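Local coordinates for putative secreted cellulose-binding protein (Streptomyces coelicolor, PDB 4OY6) that probably acts as a copper-dependent lytic polysaccharide monooxygenase of family AA10 that oxidises and cleaves cellulose, at residues L102-S107 and T166-S171; E16-D21 and Q36-D41; G58-V63 and T176-S181. One frame throughout, in Å; residues are numbered along the deposited sequence.

Interaction 1 of 3, residues L102-S107 and T166-S171; sequences LHDQAS and TIWQAS. With ZN (zinc ion), chain H; NA (sodium ion), chain L.
Trp168 spans the gap between two strands and meets Asp104 and Leu102 with its six-membered ring. The strands are not paired here: the closest alpha carbons, Leu102 CA and Trp168 CA, are 9.1 Å apart, so side chains alone make the contact. With CG of Trp168 anti to the backbone N (chi1 167°), the indole reaches out to Asp104, whose carboxylate arrives at the ring's edge: OD2 of Asp104 lies 3.3 Å from CZ2 of Trp168. The two planes are 68° apart, and carbon rather than the indole N-H faces the acid; NE1 bonds to Gly109 O instead. Leu102 comes in obliquely, its CD2 3.9 Å from CE3 of Trp168. CG of Asp104, also anti to the backbone N, is swung toward the indole rim. Its OD1 receives Ala106 N at 2.9 Å in an Asx turn, the donor standing 59° out of the carboxylate plane. The buried acid is gripped by Tyr149 OH and His108 N at OD2 and by His1 N at OD1, which ties it to both copper-binding histidines. His103, directed away from Trp168, bonds zinc through NE2 (1.9 Å) and, with Asn148, sodium through ND1; Gln105 OE1 completes the protein's share of the zinc site. The contact bridges strand 97-104 of the three-stranded sheet and strand 161-170 of the mixed sheet, with Tyr177 stacked on Trp168 and Phe113 of strand 110-118 beside it.

Interaction 2 of 3, residues E16-D21 and Q36-D41; sequences ERWGDD and QAWQDD. With ZN (zinc ion), chain J.
Trp38 reaches from its helix to the C-terminal part of helix 10-18 and the turn that follows, where it meets Trp18 and Gly19. Along 36-41, Gln36 and Ala37 supply carbonyls for the helical ladder: Asp40 N bonds to Gln36 O at 3.0 Å, and Asp41 N to Ala37 O. Trp38 follows, its CG anti to the carbonyl carbon (chi1 -78°), which sends the indole across to the other segment. NE1 of Trp38 comes within 3.7 Å of CB of Trp18, approaching that aliphatic base obliquely, while CZ2 of Trp38 lies 4.0 Å from Gly19 CA. Gly19 sits within the type I beta turn Trp18-Asp21, closed by Asp21 N to Trp18 O at 2.9 Å. The Trp18 indole leads away, and its NE1 bonds to Asp31 OD2. Asp40 binds zinc through OD1 at 2.2 Å, with OD2 at a longer 2.6 Å; five waters join the shell, one of which donates to Asp40 O. Asp41 leaves helical geometry, and its OD1 caps Asn43 N at the turn into the next helix. Trp46, edge-to-face with Trp38, and Phe22 enlarge the aromatic cluster. The arrangement is helix-to-helix packing in the helical region between strands 2-6 and 52-54, consistent with the L2 region of AA10 enzymes.

Interaction 3 of 3, residues G58-V63 and T176-S181; sequences GDFEAV and TYFLCS
Phe60 and Phe178 both place CG anti to the carbonyl carbon (chi1 -53° and -59°), and these torsions carry the two rings into the space between the short, weakly bonded helix about 60-63 and strand 175-184. They meet as an offset edge-to-face pair. The edge of Phe178 is turned toward the face of Phe60, with centroids 5.6 Å apart and planes at 80°. At the closest point CZ of Phe178 lies 3.7 Å from CD1 of Phe60, which sits at the edge of the Phe178 ring. Thr176, two residues back on the strand, supplies the second touch: its methyl CG2 comes 3.6 Å from CE1 of Phe60 and 3.8 Å from CZ of that ring, an oblique approach. The hydroxyl OG1 of Thr176, although 3.7 Å from Phe60 CE1, has its polar partner in Gln169 OE1, so the threonine turns its methyl to the apolar ring while its polar branch is satisfied by the neighbouring strand. An alanine at Phe60 would remove the ring and is likely to leave a gap beside the edge of Phe178 and the methyl of Thr176. Evidence for the helix is the i to i+3 bond from Val63 N to Phe60 O at 3.2 Å; that from Ala62 N to Asp59 O is weak. Phe60 also touches Gln169, Trp131, Tyr112 and Leu114, and Cys180 farther along the strand is disulfide-bonded to Cys70. Thus a short helix in the connection after strand 52-54 packs by one buried phenylalanine on the mixed sheet of the immunoglobulin-like beta-sandwich core characteristic of AA10 monooxygenases.

How the interactions relate
Interactions 1 and 3 are buried and share the mixed sheet through adjacent antiparallel strands, 161-170 and 175-184. Their centres lie about 13 Å apart, and they touch directly: Ile167 CG2 packs 3.4 Å from Thr176 CG2, and Leu179 N is 2.8 Å from Thr166 O, a probable backbone hydrogen bond. Interaction 2 is only partly buried and stands apart among helices, about 23 Å from either of the others between centres. The chemistry follows position. Near the copper, interaction 1 sets an acid against an indole edge, whereas interaction 3 joins two phenyl rings and a methyl. Interaction 2 rests on tryptophan against aliphatic and backbone carbon. Zinc ions bind at the outward-facing margins of interactions 1 and 2.

Interaction 1 of 3, residues L102-S107 and T166-S171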
loop_
_atom_site.group_PDB
_atom_site.type_symbol
_atom_site.label_atom_id
_atom_site.label_comp_id
_atom_site.label_asym_id
_atom_site.label_seq_id
_atom_site.Cartn_x
_atom_site.Cartn_y
_atom_site.Cartn_z
ATOM N N LEU A 102 -4.178 -9.832 1.655
ATOM C CA LEU A 102 -3.009 -9.932 0.834
ATOM C C LEU A 102 -2.982 -11.227 0.045
ATOM O O LEU A 102 -3.347 -12.292 0.552
ATOM C CB LEU A 102 -1.737 -9.898 1.647
ATOM C CG LEU A 102 -1.461 -8.602 2.361
ATOM C CD1 LEU A 102 -1.968 -8.682 3.789
ATOM C CD2 LEU A 102 0.030 -8.279 2.273
ATOM N N HIS A 103 -2.526 -11.133 -1.197
ATOM C CA HIS A 103 -2.293 -12.304 -2.015
ATOM C C HIS A 103 -0.797 -12.446 -2.147
ATOM O O HIS A 103 -0.117 -11.480 -2.480
ATOM C CB HIS A 103 -2.928 -12.140 -3.400
ATOM C CG HIS A 103 -2.787 -13.355 -4.245
ATOM N ND1 HIS A 103 -3.546 -14.481 -4.029
ATOM C CD2 HIS A 103 -1.973 -13.644 -5.277
ATOM C CE1 HIS A 103 -3.195 -15.419 -4.887
ATOM N NE2 HIS A 103 -2.255 -14.930 -5.661
ATOM N N ASP A 104 -0.321 -13.665 -1.916
ATOM C CA ASP A 104 1.100 -14.026 -1.956
ATOM C C ASP A 104 1.314 -15.167 -2.929
ATOM O O ASP A 104 0.836 -16.268 -2.697
ATOM C CB ASP A 104 1.577 -14.418 -0.546
ATOM C CG ASP A 104 3.039 -14.817 -0.475
ATOM O OD1 ASP A 104 3.764 -14.693 -1.491
ATOM O OD2 ASP A 104 3.437 -15.239 0.637
ATOM N N GLN A 105 2.043 -14.891 -4.000
ATOM C CA GLN A 105 2.320 -15.882 -5.034
ATOM C C GLN A 105 3.195 -17.045 -4.541
ATOM O O GLN A 105 3.220 -18.096 -5.152
ATOM C CB GLN A 105 2.993 -15.213 -6.256
ATOM C CG GLN A 105 2.229 -14.041 -6.892
ATOM C CD GLN A 105 0.862 -14.377 -7.481
ATOM O OE1 GLN A 105 0.096 -15.169 -6.941
ATOM N NE2 GLN A 105 0.545 -13.735 -8.594
ATOM N N ALA A 106 3.923 -16.829 -3.458
ATOM C CA ALA A 106 4.963 -17.749 -2.995
ATOM C C ALA A 106 4.657 -18.437 -1.650
ATOM O O ALA A 106 5.425 -19.289 -1.219
ATOM C CB ALA A 106 6.281 -17.005 -2.894
ATOM N N SER A 107 3.566 -18.092 -0.982
ATOM C CA SER A 107 3.263 -18.669 0.335
ATOM C C SER A 107 4.441 -18.586 1.302
ATOM O O SER A 107 4.852 -19.575 1.930
ATOM C CB SER A 107 2.762 -20.116 0.222
ATOM O OG SER A 107 1.625 -20.185 -0.624
ATOM N N THR A 166 0.117 -0.981 5.256
ATOM C CA THR A 166 0.311 -2.335 5.700
ATOM C C THR A 166 1.754 -2.743 5.455
ATOM O O THR A 166 2.268 -2.607 4.350
ATOM C CB THR A 166 -0.621 -3.304 4.932
ATOM O OG1 THR A 166 -1.984 -2.957 5.159
ATOM C CG2 THR A 166 -0.390 -4.734 5.346
ATOM N N ILE A 167 2.393 -3.205 6.522
ATOM C CA ILE A 167 3.769 -3.689 6.468
ATOM C C ILE A 167 3.750 -5.193 6.709
ATOM O O ILE A 167 3.310 -5.650 7.758
ATOM C CB ILE A 167 4.667 -2.966 7.492
ATOM C CG1 ILE A 167 4.592 -1.446 7.282
ATOM C CG2 ILE A 167 6.093 -3.470 7.379
ATOM C CD1 ILE A 167 5.433 -0.618 8.209
ATOM N N TRP A 168 4.208 -5.941 5.711
ATOM C CA TRP A 168 4.264 -7.399 5.738
ATOM C C TRP A 168 5.714 -7.815 5.899
ATOM O O TRP A 168 6.514 -7.610 4.989
ATOM C CB TRP A 168 3.684 -7.965 4.448
ATOM C CG TRP A 168 3.912 -9.419 4.156
ATOM C CD1 TRP A 168 4.175 -10.434 5.030
ATOM C CD2 TRP A 168 3.877 -10.000 2.855
ATOM N NE1 TRP A 168 4.321 -11.613 4.334
ATOM C CE2 TRP A 168 4.135 -11.372 2.997
ATOM C CE3 TRP A 168 3.665 -9.476 1.568
ATOM C CZ2 TRP A 168 4.198 -12.230 1.895
ATOM C CZ3 TRP A 168 3.715 -10.316 0.492
ATOM C CH2 TRP A 168 3.998 -11.678 0.655
ATOM N N GLN A 169 6.050 -8.396 7.042
ATOM C CA GLN A 169 7.369 -8.969 7.256
ATOM C C GLN A 169 7.282 -10.447 6.877
ATOM O O GLN A 169 6.624 -11.222 7.575
ATOM C CB GLN A 169 7.813 -8.812 8.714
ATOM C CG GLN A 169 9.179 -9.402 8.998
ATOM C CD GLN A 169 10.286 -8.637 8.340
ATOM O OE1 GLN A 169 10.200 -7.425 8.119
ATOM N NE2 GLN A 169 11.386 -9.343 8.074
ATOM N N ALA A 170 7.881 -10.815 5.750
ATOM C CA ALA A 170 7.781 -12.185 5.265
ATOM C C ALA A 170 8.648 -13.107 6.116
ATOM O O ALA A 170 9.610 -12.655 6.735
ATOM C CB ALA A 170 8.178 -12.248 3.810
ATOM N N SER A 171 8.313 -14.398 6.143
ATOM C CA SER A 171 9.007 -15.357 7.007
ATOM C C SER A 171 10.209 -16.070 6.401
ATOM O O SER A 171 10.974 -16.672 7.132
ATOM C CB SER A 171 8.010 -16.398 7.496
ATOM O OG SER A 171 7.057 -15.802 8.368
HETATM ZN ZN ZN H . -1.602 -15.886 -7.221
HETATM NA NA NA L . -5.515 -14.473 -3.584
HETATM O O HOH W 1 -6.596 -12.753 -3.906
#

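Interaction 2 of 3, residues E16-D21 and Q36-D41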
loop_
_atom_site.group_PDB
_atom_site.type_symbol
_atom_site.label_atom_id
_atom_site.label_comp_id
_atom_site.label_asym_id
_atom_site.label_seq_id
_atom_site.Cartn_x
_atom_site.Cartn_y
_atom_site.Cartn_z
ATOM N N GLU A 16 -5.245 -3.379 -11.554
ATOM C CA GLU A 16 -6.536 -4.061 -11.644
ATOM C C GLU A 16 -7.524 -3.247 -12.472
ATOM O O GLU A 16 -8.292 -3.822 -13.252
ATOM C CB GLU A 16 -7.077 -4.333 -10.231
ATOM C CG GLU A 16 -8.375 -5.087 -10.152
ATOM C CD GLU A 16 -8.797 -5.332 -8.715
ATOM O OE1 GLU A 16 -8.539 -4.490 -7.806
ATOM O OE2 GLU A 16 -9.437 -6.376 -8.507
ATOM N N ARG A 17 -7.524 -1.935 -12.280
ATOM C CA ARG A 17 -8.518 -1.097 -12.940
ATOM C C ARG A 17 -8.172 -0.779 -14.386
ATOM O O ARG A 17 -9.076 -0.621 -15.202
ATOM C CB ARG A 17 -8.754 0.206 -12.183
ATOM C CG ARG A 17 -9.398 0.005 -10.833
ATOM C CD ARG A 17 -9.846 1.335 -10.175
ATOM N NE ARG A 17 -8.785 2.369 -10.011
ATOM C CZ ARG A 17 -7.931 2.386 -9.008
ATOM N NH1 ARG A 17 -7.960 1.432 -8.074
ATOM N NH2 ARG A 17 -7.036 3.328 -8.945
ATOM N N TRP A 18 -6.885 -0.671 -14.703
ATOM C CA TRP A 18 -6.441 -0.153 -15.993
ATOM C C TRP A 18 -5.536 -1.064 -16.812
ATOM O O TRP A 18 -5.199 -0.732 -17.936
ATOM C CB TRP A 18 -5.756 1.201 -15.835
ATOM C CG TRP A 18 -6.628 2.255 -15.201
ATOM C CD1 TRP A 18 -6.577 2.712 -13.918
ATOM C CD2 TRP A 18 -7.675 2.986 -15.848
ATOM N NE1 TRP A 18 -7.538 3.662 -13.709
ATOM C CE2 TRP A 18 -8.226 3.866 -14.880
ATOM C CE3 TRP A 18 -8.175 3.021 -17.161
ATOM C CZ2 TRP A 18 -9.286 4.740 -15.167
ATOM C CZ3 TRP A 18 -9.233 3.894 -17.450
ATOM C CH2 TRP A 18 -9.765 4.742 -16.453
ATOM N N GLY A 19 -5.111 -2.195 -16.245
ATOM C CA GLY A 19 -4.136 -3.039 -16.896
ATOM C C GLY A 19 -4.570 -3.593 -18.241
ATOM O O GLY A 19 -3.722 -3.890 -19.088
ATOM N N ASP A 20 -5.879 -3.759 -18.429
ATOM C CA ASP A 20 -6.430 -4.232 -19.696
ATOM C C ASP A 20 -6.642 -3.100 -20.705
ATOM O O ASP A 20 -7.047 -3.364 -21.829
ATOM C CB ASP A 20 -7.729 -5.041 -19.503
ATOM C CG ASP A 20 -8.855 -4.227 -18.899
ATOM O OD1 ASP A 20 -8.632 -3.066 -18.487
ATOM O OD2 ASP A 20 -9.981 -4.766 -18.821
ATOM N N ASP A 21 -6.324 -1.865 -20.309
ATOM C CA ASP A 21 -6.689 -0.643 -21.028
ATOM C C ASP A 21 -5.733 0.499 -20.625
ATOM O O ASP A 21 -6.165 1.590 -20.348
ATOM C CB ASP A 21 -8.171 -0.313 -20.682
ATOM C CG ASP A 21 -8.842 0.679 -21.648
ATOM O OD1 ASP A 21 -8.355 0.886 -22.779
ATOM O OD2 ASP A 21 -9.892 1.247 -21.256
ATOM N N GLN A 36 -0.438 9.252 -13.921
ATOM C CA GLN A 36 0.937 9.714 -13.738
ATOM C C GLN A 36 1.852 8.548 -13.384
ATOM O O GLN A 36 3.016 8.554 -13.758
ATOM C CB GLN A 36 1.031 10.861 -12.730
ATOM C CG GLN A 36 0.632 10.547 -11.298
ATOM C CD GLN A 36 1.730 9.922 -10.434
ATOM O OE1 GLN A 36 2.895 10.334 -10.497
ATOM N NE2 GLN A 36 1.366 8.987 -9.576
ATOM N N ALA A 37 1.332 7.538 -12.680
ATOM C CA ALA A 37 2.129 6.348 -12.353
ATOM C C ALA A 37 2.451 5.549 -13.622
ATOM O O ALA A 37 3.592 5.179 -13.864
ATOM C CB ALA A 37 1.401 5.497 -11.332
ATOM N N TRP A 38 1.443 5.282 -14.455
ATOM C CA TRP A 38 1.662 4.574 -15.716
ATOM C C TRP A 38 2.619 5.332 -16.628
ATOM O O TRP A 38 3.396 4.711 -17.351
ATOM C CB TRP A 38 0.334 4.332 -16.440
ATOM C CG TRP A 38 -0.541 3.206 -15.940
ATOM C CD1 TRP A 38 -1.680 3.305 -15.202
ATOM C CD2 TRP A 38 -0.347 1.813 -16.183
ATOM N NE1 TRP A 38 -2.209 2.059 -14.979
ATOM C CE2 TRP A 38 -1.404 1.130 -15.582
ATOM C CE3 TRP A 38 0.610 1.079 -16.883
ATOM C CZ2 TRP A 38 -1.531 -0.256 -15.663
ATOM C CZ3 TRP A 38 0.494 -0.271 -16.934
ATOM C CH2 TRP A 38 -0.562 -0.921 -16.338
ATOM N N GLN A 39 2.549 6.660 -16.617
ATOM C CA GLN A 39 3.455 7.462 -17.410
ATOM C C GLN A 39 4.888 7.437 -16.900
ATOM O O GLN A 39 5.824 7.458 -17.687
ATOM C CB GLN A 39 2.943 8.906 -17.545
ATOM C CG GLN A 39 1.600 9.083 -18.233
ATOM C CD GLN A 39 1.309 8.081 -19.309
ATOM O OE1 GLN A 39 1.868 8.158 -20.378
ATOM N NE2 GLN A 39 0.383 7.149 -19.042
ATOM N N ASP A 40 5.062 7.347 -15.597
ATOM C CA ASP A 40 6.391 7.334 -15.007
ATOM C C ASP A 40 7.099 5.997 -15.215
ATOM O O ASP A 40 8.252 5.975 -15.664
ATOM C CB ASP A 40 6.316 7.617 -13.509
ATOM C CG ASP A 40 7.691 7.720 -12.890
ATOM O OD1 ASP A 40 8.120 6.796 -12.196
ATOM O OD2 ASP A 40 8.376 8.716 -13.170
ATOM N N ASP A 41 6.448 4.906 -14.834
ATOM C CA ASP A 41 7.020 3.567 -15.039
ATOM C C ASP A 41 5.871 2.577 -15.035
ATOM O O ASP A 41 5.351 2.235 -13.972
ATOM C CB ASP A 41 8.074 3.178 -13.997
ATOM C CG ASP A 41 8.786 1.870 -14.353
ATOM O OD1 ASP A 41 8.314 1.173 -15.264
ATOM O OD2 ASP A 41 9.834 1.545 -13.754
HETATM ZN ZN ZN J . 10.293 7.089 -12.377
HETATM O O HOH W 2 10.683 6.158 -14.220
HETATM O O HOH W 3 10.640 8.836 -13.201
HETATM O O HOH W 4 9.841 8.083 -10.605
HETATM O O HOH W 5 12.127 6.998 -12.225
HETATM O O HOH W 6 10.511 5.400 -11.491
#

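Interaction 3 of 3, residues G58-V63 and T176-S181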
loop_
_atom_site.group_PDB
_atom_site.type_symbol
_atom_site.label_atom_id
_atom_site.label_comp_id
_atom_site.label_asym_id
_atom_site.label_seq_id
_atom_site.Cartn_x
_atom_site.Cartn_y
_atom_site.Cartn_z
ATOM N N GLY A 58 13.815 -4.804 10.911
ATOM C CA GLY A 58 12.733 -4.260 11.716
ATOM C C GLY A 58 12.763 -2.756 11.927
ATOM O O GLY A 58 11.893 -2.207 12.616
ATOM N N ASP A 59 13.747 -2.075 11.357
ATOM C CA ASP A 59 13.921 -0.651 11.625
ATOM C C ASP A 59 13.403 0.157 10.444
ATOM O O ASP A 59 14.167 0.708 9.655
ATOM C CB ASP A 59 15.377 -0.302 11.944
ATOM C CG ASP A 59 15.519 1.105 12.507
ATOM O OD1 ASP A 59 14.506 1.852 12.602
ATOM O OD2 ASP A 59 16.647 1.470 12.856
ATOM N N PHE A 60 12.085 0.222 10.326
ATOM C CA PHE A 60 11.492 0.735 9.110
ATOM C C PHE A 60 11.652 2.237 8.935
ATOM O O PHE A 60 11.864 2.708 7.823
ATOM C CB PHE A 60 10.039 0.278 8.973
ATOM C CG PHE A 60 9.872 -1.210 9.094
ATOM C CD1 PHE A 60 10.635 -2.068 8.313
ATOM C CD2 PHE A 60 9.009 -1.767 10.021
ATOM C CE1 PHE A 60 10.518 -3.440 8.454
ATOM C CE2 PHE A 60 8.893 -3.144 10.160
ATOM C CZ PHE A 60 9.650 -3.980 9.384
ATOM N N GLU A 61 11.600 2.996 10.020
ATOM C CA GLU A 61 11.826 4.434 9.921
ATOM C C GLU A 61 13.237 4.781 9.450
ATOM O O GLU A 61 13.450 5.835 8.844
ATOM C CB GLU A 61 11.507 5.135 11.243
ATOM C CG GLU A 61 10.027 5.048 11.575
ATOM C CD GLU A 61 9.608 5.893 12.751
ATOM O OE1 GLU A 61 8.435 5.770 13.157
ATOM O OE2 GLU A 61 10.441 6.670 13.256
ATOM N N ALA A 62 14.199 3.908 9.717
ATOM C CA ALA A 62 15.568 4.161 9.276
ATOM C C ALA A 62 15.763 4.004 7.765
ATOM O O ALA A 62 16.694 4.582 7.194
ATOM C CB ALA A 62 16.522 3.227 9.993
ATOM N N VAL A 63 14.905 3.214 7.125
ATOM C CA VAL A 63 15.057 2.914 5.697
ATOM C C VAL A 63 13.931 3.454 4.806
ATOM O O VAL A 63 14.027 3.379 3.582
ATOM C CB VAL A 63 15.293 1.395 5.450
ATOM C CG1 VAL A 63 16.590 0.941 6.105
ATOM C CG2 VAL A 63 14.123 0.572 5.949
ATOM N N THR A 176 10.537 -7.316 3.492
ATOM C CA THR A 176 9.397 -6.566 4.000
ATOM C C THR A 176 8.725 -5.844 2.833
ATOM O O THR A 176 9.396 -5.238 1.999
ATOM C CB THR A 176 9.852 -5.503 5.012
ATOM O OG1 THR A 176 10.840 -6.048 5.899
ATOM C CG2 THR A 176 8.660 -4.952 5.800
ATOM N N TYR A 177 7.392 -5.904 2.799
ATOM C CA TYR A 177 6.569 -5.245 1.791
ATOM C C TYR A 177 5.829 -4.084 2.435
ATOM O O TYR A 177 5.348 -4.217 3.550
ATOM C CB TYR A 177 5.589 -6.236 1.158
ATOM C CG TYR A 177 6.248 -7.428 0.514
ATOM C CD1 TYR A 177 6.848 -8.428 1.276
ATOM C CD2 TYR A 177 6.278 -7.568 -0.861
ATOM C CE1 TYR A 177 7.453 -9.519 0.670
ATOM C CE2 TYR A 177 6.903 -8.660 -1.478
ATOM C CZ TYR A 177 7.503 -9.624 -0.691
ATOM O OH TYR A 177 8.133 -10.691 -1.296
ATOM N N PHE A 178 5.730 -2.974 1.703
ATOM C CA PHE A 178 5.196 -1.711 2.233
ATOM C C PHE A 178 4.053 -1.259 1.333
ATOM O O PHE A 178 4.290 -0.799 0.219
ATOM C CB PHE A 178 6.284 -0.625 2.274
ATOM C CG PHE A 178 7.467 -1.006 3.134
ATOM C CD1 PHE A 178 8.548 -1.690 2.610
ATOM C CD2 PHE A 178 7.502 -0.661 4.471
ATOM C CE1 PHE A 178 9.616 -2.036 3.421
ATOM C CE2 PHE A 178 8.563 -1.010 5.284
ATOM C CZ PHE A 178 9.623 -1.693 4.754
ATOM N N LEU A 179 2.830 -1.445 1.809
ATOM C CA LEU A 179 1.650 -1.321 0.936
ATOM C C LEU A 179 0.708 -0.201 1.405
ATOM O O LEU A 179 0.043 -0.311 2.449
ATOM C CB LEU A 179 0.863 -2.623 0.903
ATOM C CG LEU A 179 1.492 -3.893 0.364
ATOM C CD1 LEU A 179 2.486 -3.746 -0.780
ATOM C CD2 LEU A 179 2.055 -4.755 1.443
ATOM N N CYS A 180 0.637 0.868 0.616
ATOM C CA CYS A 180 -0.349 1.937 0.810
ATOM C C CYS A 180 -1.642 1.589 0.099
ATOM O O CYS A 180 -1.602 1.321 -1.107
ATOM C CB CYS A 180 0.129 3.261 0.229
ATOM S SG CYS A 180 1.414 4.022 1.214
ATOM N N SER A 181 -2.771 1.673 0.810
ATOM C CA SER A 181 -4.105 1.531 0.209
ATOM C C SER A 181 -4.942 2.740 0.554
ATOM O O SER A 181 -5.159 3.024 1.739
ATOM C CB SER A 181 -4.816 0.303 0.754
ATOM O OG SER A 181 -4.112 -0.896 0.470
#